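PDB 5I2A: diol-dehydratase from Roseburia inulinivorans, which probably dehydrates 1,2-propanediol by glycyl-radical chemistry, without vitamin B12, as a lyase related to pyruvate formate-lyase. Local coordinates for residues 227-232 against 246-251; 456-461 against 672-677. One frame throughout, in Å; residues are numbered along the deposited sequence.

Contact 1: 227-232 against 246-251; sequences MAEEMA and TIARVC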
loop_
_atom_site.group_PDB
_atom_site.type_symbol
_atom_site.label_atom_id
_atom_site.label_comp_id
_atom_site.label_asym_id
_atom_site.label_seq_id
_atom_site.Cartn_x
_atom_site.Cartn_y
_atom_site.Cartn_z
ATOM N N MET A 227 -8.377 28.023 -27.595
ATOM C CA MET A 227 -9.469 28.916 -27.254
ATOM C C MET A 227 -9.106 30.368 -27.588
ATOM O O MET A 227 -9.929 31.109 -28.110
ATOM C CB MET A 227 -9.856 28.791 -25.782
ATOM C CG MET A 227 -10.914 29.806 -25.363
ATOM S SD MET A 227 -11.773 29.414 -23.830
ATOM C CE MET A 227 -12.811 28.059 -24.365
ATOM N N ALA A 228 -7.873 30.760 -27.307
ATOM C CA ALA A 228 -7.455 32.123 -27.576
ATOM C C ALA A 228 -7.515 32.430 -29.076
ATOM O O ALA A 228 -7.934 33.514 -29.470
ATOM C CB ALA A 228 -6.068 32.370 -27.050
ATOM N N GLU A 229 -7.092 31.470 -29.896
ATOM C CA GLU A 229 -7.121 31.619 -31.349
ATOM C C GLU A 229 -8.534 31.769 -31.886
ATOM O O GLU A 229 -8.792 32.605 -32.746
ATOM C CB GLU A 229 -6.458 30.426 -32.024
ATOM C CG GLU A 229 -4.967 30.494 -32.059
ATOM C CD GLU A 229 -4.372 29.235 -32.627
ATOM O OE1 GLU A 229 -5.145 28.297 -32.902
ATOM O OE2 GLU A 229 -3.142 29.182 -32.801
ATOM N N GLU A 230 -9.444 30.953 -31.377
ATOM C CA GLU A 230 -10.838 31.043 -31.772
ATOM C C GLU A 230 -11.458 32.372 -31.328
ATOM O O GLU A 230 -12.276 32.956 -32.048
ATOM C CB GLU A 230 -11.629 29.865 -31.207
ATOM C CG GLU A 230 -11.117 28.513 -31.707
ATOM C CD GLU A 230 -11.808 27.322 -31.060
ATOM O OE1 GLU A 230 -12.569 27.510 -30.090
ATOM O OE2 GLU A 230 -11.592 26.189 -31.533
ATOM N N MET A 231 -11.062 32.861 -30.154
ATOM C CA MET A 231 -11.606 34.122 -29.664
ATOM C C MET A 231 -11.044 35.284 -30.477
ATOM O O MET A 231 -11.754 36.242 -30.771
ATOM C CB MET A 231 -11.307 34.313 -28.177
ATOM C CG MET A 231 -12.129 33.400 -27.267
ATOM S SD MET A 231 -11.631 33.476 -25.537
ATOM C CE MET A 231 -12.082 35.154 -25.101
ATOM N N ALA A 232 -9.768 35.188 -30.833
ATOM C CA ALA A 232 -9.126 36.219 -31.626
ATOM C C ALA A 232 -9.856 36.381 -32.956
ATOM O O ALA A 232 -10.039 37.494 -33.431
ATOM C CB ALA A 232 -7.675 35.896 -31.861
ATOM N N THR A 246 -1.294 36.808 -28.864
ATOM C CA THR A 246 -0.092 36.619 -28.056
ATOM C C THR A 246 -0.312 35.475 -27.050
ATOM O O THR A 246 0.552 34.621 -26.879
ATOM C CB THR A 246 0.313 37.902 -27.307
ATOM O OG1 THR A 246 0.699 38.907 -28.252
ATOM C CG2 THR A 246 1.495 37.623 -26.373
ATOM N N ILE A 247 -1.486 35.456 -26.423
ATOM C CA ILE A 247 -1.848 34.396 -25.484
ATOM C C ILE A 247 -1.713 33.024 -26.160
ATOM O O ILE A 247 -1.135 32.096 -25.589
ATOM C CB ILE A 247 -3.288 34.592 -24.926
ATOM C CG1 ILE A 247 -3.324 35.767 -23.955
ATOM C CG2 ILE A 247 -3.766 33.361 -24.198
ATOM C CD1 ILE A 247 -4.728 36.181 -23.562
ATOM N N ALA A 248 -2.207 32.913 -27.387
ATOM C CA ALA A 248 -2.122 31.656 -28.127
ATOM C C ALA A 248 -0.680 31.238 -28.363
ATOM O O ALA A 248 -0.347 30.068 -28.203
ATOM C CB ALA A 248 -2.864 31.756 -29.455
ATOM N N ARG A 249 0.181 32.184 -28.732
ATOM C CA ARG A 249 1.595 31.865 -28.944
ATOM C C ARG A 249 2.261 31.433 -27.637
ATOM O O ARG A 249 3.050 30.490 -27.616
ATOM C CB ARG A 249 2.362 33.061 -29.546
ATOM C CG ARG A 249 1.983 33.383 -31.004
ATOM C CD ARG A 249 2.935 34.402 -31.657
ATOM N NE ARG A 249 3.040 35.633 -30.877
ATOM C CZ ARG A 249 2.232 36.683 -31.009
ATOM N NH1 ARG A 249 1.254 36.668 -31.908
ATOM N NH2 ARG A 249 2.406 37.751 -30.239
ATOM N N VAL A 250 1.943 32.129 -26.555
ATOM C CA VAL A 250 2.544 31.830 -25.258
ATOM C C VAL A 250 2.141 30.421 -24.780
ATOM O O VAL A 250 2.985 29.628 -24.386
ATOM C CB VAL A 250 2.138 32.885 -24.206
ATOM C CG1 VAL A 250 2.434 32.381 -22.804
ATOM C CG2 VAL A 250 2.862 34.206 -24.477
ATOM N N CYS A 251 0.853 30.112 -24.852
ATOM C CA CYS A 251 0.354 28.844 -24.326
ATOM C C CYS A 251 0.770 27.632 -25.160
ATOM O O CYS A 251 0.706 26.499 -24.677
ATOM C CB CYS A 251 -1.162 28.881 -24.198
ATOM S SG CYS A 251 -1.748 30.043 -22.932
#
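Ala228 and Ala248 face each other across a helical hairpin, and their small side chains illustrate how alanine permits helices to approach closely. Helices 200-233 and 238-253 follow one another along the chain and run antiparallel, with an interaxial angle of 164° and axes only 8.3 Å apart in these segments. The two CB atoms, Ala228 CB and Ala248 CB, come within 4.1 Å. Ala228 CB also meets the branch methyl of the residue before Ala248, Ile247 CG2, at 3.8 Å, so one methyl group packs against two consecutive residues of the opposing helix. On the Ile247 side, the loop residue Val75 adds to the packing.

Glu229 flanks the alanine pair with the aliphatic part of its chain: its CG lies 3.6 Å from Ala248 CB. Because CG stands beside the backbone N (chi1 -81°) and the chain is extended beyond it, the stem passes alongside Ala248 and carries the carboxylate on to Lys252, one turn further along helix 238-253, where OE2 forms a salt bridge with NZ. Glu229 therefore has a double role, apolar at its root and ionic at its end. Between the two segments themselves no hydrogen bond forms; methyl and methylene packing holds their shared face together, while the charged pair adds a tie between the same two helices beyond the alanines.

Contact 2: 456-461 against 672-677; sequences FNMCRP and YFYTRP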
loop_
_atom_site.group_PDB
_atom_site.type_symbol
_atom_site.label_atom_id
_atom_site.label_comp_id
_atom_site.label_asym_id
_atom_site.label_seq_id
_atom_site.Cartn_x
_atom_site.Cartn_y
_atom_site.Cartn_z
ATOM N N PHE A 456 -4.271 22.437 17.850
ATOM C CA PHE A 456 -4.276 21.883 19.198
ATOM C C PHE A 456 -4.583 22.974 20.217
ATOM O O PHE A 456 -3.877 23.984 20.285
ATOM C CB PHE A 456 -2.922 21.233 19.519
ATOM C CG PHE A 456 -2.865 20.529 20.859
ATOM C CD1 PHE A 456 -2.607 21.237 22.032
ATOM C CD2 PHE A 456 -3.033 19.151 20.939
ATOM C CE1 PHE A 456 -2.521 20.576 23.263
ATOM C CE2 PHE A 456 -2.955 18.479 22.171
ATOM C CZ PHE A 456 -2.699 19.196 23.331
ATOM N N ASN A 457 -5.613 22.747 21.026
ATOM C CA ASN A 457 -6.036 23.725 22.027
ATOM C C ASN A 457 -5.307 23.486 23.352
ATOM O O ASN A 457 -5.659 22.574 24.092
ATOM C CB ASN A 457 -7.562 23.649 22.223
ATOM C CG ASN A 457 -8.106 24.779 23.096
ATOM O OD1 ASN A 457 -7.383 25.360 23.903
ATOM N ND2 ASN A 457 -9.390 25.099 22.918
ATOM N N MET A 458 -4.309 24.309 23.651
ATOM C CA MET A 458 -3.515 24.115 24.864
ATOM C C MET A 458 -4.316 24.431 26.129
ATOM O O MET A 458 -3.902 24.056 27.216
ATOM C CB MET A 458 -2.229 24.967 24.834
ATOM C CG MET A 458 -1.322 24.705 23.616
ATOM S SD MET A 458 0.068 25.857 23.503
ATOM C CE MET A 458 0.774 25.652 25.121
ATOM N N CYS A 459 -5.460 25.096 25.994
ATOM C CA CYS A 459 -6.316 25.341 27.155
ATOM C C CYS A 459 -7.139 24.117 27.591
ATOM O O CYS A 459 -7.566 24.037 28.746
ATOM C CB CYS A 459 -7.278 26.507 26.877
ATOM S SG CYS A 459 -6.475 28.093 26.685
ATOM N N ARG A 460 -7.413 23.189 26.676
ATOM C CA ARG A 460 -8.266 22.069 27.070
ATOM C C ARG A 460 -7.559 21.132 28.077
ATOM O O ARG A 460 -8.184 20.736 29.057
ATOM C CB ARG A 460 -8.779 21.314 25.843
ATOM C CG ARG A 460 -9.777 22.143 25.002
ATOM C CD ARG A 460 -11.203 21.538 25.037
ATOM N NE ARG A 460 -11.775 21.701 26.350
ATOM C CZ ARG A 460 -12.672 20.917 26.928
ATOM N NH1 ARG A 460 -13.175 19.846 26.322
ATOM N NH2 ARG A 460 -13.068 21.234 28.149
ATOM N N PRO A 461 -6.260 20.808 27.865
ATOM C CA PRO A 461 -5.547 20.077 28.919
ATOM C C PRO A 461 -5.509 20.819 30.253
ATOM O O PRO A 461 -5.480 20.160 31.291
ATOM C CB PRO A 461 -4.129 19.930 28.343
ATOM C CG PRO A 461 -4.361 19.858 26.875
ATOM C CD PRO A 461 -5.426 20.925 26.657
ATOM N N TYR A 672 6.988 25.167 26.161
ATOM C CA TYR A 672 7.815 23.970 26.089
ATOM C C TYR A 672 7.023 22.683 26.324
ATOM O O TYR A 672 7.381 21.648 25.784
ATOM C CB TYR A 672 8.959 24.040 27.097
ATOM C CG TYR A 672 10.216 24.718 26.595
ATOM C CD1 TYR A 672 10.702 24.484 25.314
ATOM C CD2 TYR A 672 10.924 25.585 27.417
ATOM C CE1 TYR A 672 11.870 25.094 24.874
ATOM C CE2 TYR A 672 12.086 26.210 26.981
ATOM C CZ TYR A 672 12.554 25.964 25.722
ATOM O OH TYR A 672 13.705 26.591 25.312
ATOM N N PHE A 673 5.958 22.742 27.123
ATOM C CA PHE A 673 5.105 21.563 27.341
ATOM C C PHE A 673 4.446 21.104 26.034
ATOM O O PHE A 673 3.942 19.975 25.933
ATOM C CB PHE A 673 4.020 21.848 28.397
ATOM C CG PHE A 673 4.536 21.887 29.810
ATOM C CD1 PHE A 673 5.863 21.607 30.087
ATOM C CD2 PHE A 673 3.686 22.183 30.858
ATOM C CE1 PHE A 673 6.346 21.628 31.398
ATOM C CE2 PHE A 673 4.154 22.204 32.169
ATOM C CZ PHE A 673 5.488 21.931 32.434
ATOM N N TYR A 674 4.431 21.995 25.045
ATOM C CA TYR A 674 3.893 21.668 23.730
ATOM C C TYR A 674 5.014 21.414 22.723
ATOM O O TYR A 674 4.993 20.415 22.014
ATOM C CB TYR A 674 2.976 22.786 23.221
ATOM C CG TYR A 674 2.351 22.503 21.868
ATOM C CD1 TYR A 674 1.296 21.610 21.744
ATOM C CD2 TYR A 674 2.810 23.134 20.717
ATOM C CE1 TYR A 674 0.720 21.352 20.508
ATOM C CE2 TYR A 674 2.231 22.888 19.475
ATOM C CZ TYR A 674 1.190 21.999 19.379
ATOM O OH TYR A 674 0.625 21.740 18.157
ATOM N N THR A 675 6.007 22.301 22.683
ATOM C CA THR A 675 7.020 22.247 21.630
ATOM C C THR A 675 8.092 21.175 21.840
ATOM O O THR A 675 8.612 20.644 20.880
ATOM C CB THR A 675 7.723 23.609 21.456
ATOM O OG1 THR A 675 8.342 23.994 22.687
ATOM C CG2 THR A 675 6.708 24.687 21.028
ATOM N N ARG A 676 8.436 20.860 23.082
ATOM C CA ARG A 676 9.483 19.879 23.313
ATOM C C ARG A 676 9.021 18.445 23.062
ATOM O O ARG A 676 9.732 17.697 22.399
ATOM C CB ARG A 676 10.058 20.008 24.716
ATOM C CG ARG A 676 11.523 20.355 24.679
ATOM C CD ARG A 676 12.088 20.601 26.045
ATOM N NE ARG A 676 13.077 21.666 25.988
ATOM C CZ ARG A 676 13.270 22.543 26.963
ATOM N NH1 ARG A 676 12.544 22.470 28.070
ATOM N NH2 ARG A 676 14.199 23.478 26.833
ATOM N N PRO A 677 7.846 18.057 23.579
ATOM C CA PRO A 677 7.422 16.695 23.242
ATOM C C PRO A 677 7.259 16.488 21.735
ATOM O O PRO A 677 7.647 15.440 21.211
ATOM C CB PRO A 677 6.075 16.559 23.961
ATOM C CG PRO A 677 6.175 17.496 25.112
ATOM C CD PRO A 677 6.940 18.682 24.562
#
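Phe456 and Tyr674 bring their rings together obliquely, with planes at 41° and centroids 5.3 Å apart. The two side chains reach out from opposing backbones and overlap alongside one another, and the closest approach is from Tyr674 CE1 to Phe456 CD1, 3.7 Å. Further out, the phenol reaches the root of the other side chain, with Tyr674 OH 3.8 Å from Phe456 CB. On the same side of the tyrosine plane as Phe456 CD1 comes a Met-aromatic contact: Met458 SD is 4.9 Å from the centroid of the Tyr674 ring, 31° off its normal. A bend at the last torsion turns the methyl group of Met458, whose CE lies 4.1 Å from Tyr674 CB. Phe456 thus meets the CE1 side of the ring and the phenol end, while Met458 spans from the ring, through SD, to its root, through CE.

With CG opposite the backbone N (chi1 -179°), Tyr674 projects from its helix far enough for OH to hydrogen-bond to Pro553 O. Replacing it with an alanine would probably leave that carbonyl without its phenol partner and open a gap beside Phe456 and Met458.

Asn457 OD1 accepts from Cys459 N at 2.9 Å, a capping bond at the turn into helix 459-467. Phe456 lies next to the end of strand 454-457, which pairs in parallel with strand 548-556, the strand that also supplies Pro553. Through Tyr674, helix 661-678, kinked around Tyr674 and Pro677, meets the end of strand 454-457 and the turn that follows it, while Met507 of helix 489-521 touches Phe456, and Ile558 and Val561 of helix 558-574 touch Met458.

How the contacts relate
Both contacts are buried locally, yet they occupy different depths of the fold: contact 1 is centred 35 Å from the middle of the chain and contact 2 only 19 Å. Their centres lie 54 Å apart, on opposite sides of that middle, and they share no helix or strand. Contact 1 joins sequence neighbours, two successive helices, whereas contact 2 joins segments more than 200 residues apart and links a helix to a strand end. The chemistry differs as well: small aliphatic groups with a flanking charge at the peripheral hairpin, large aromatic and sulfur-bearing side chains deeper within, where a buried hydroxyl finds a strand carbonyl.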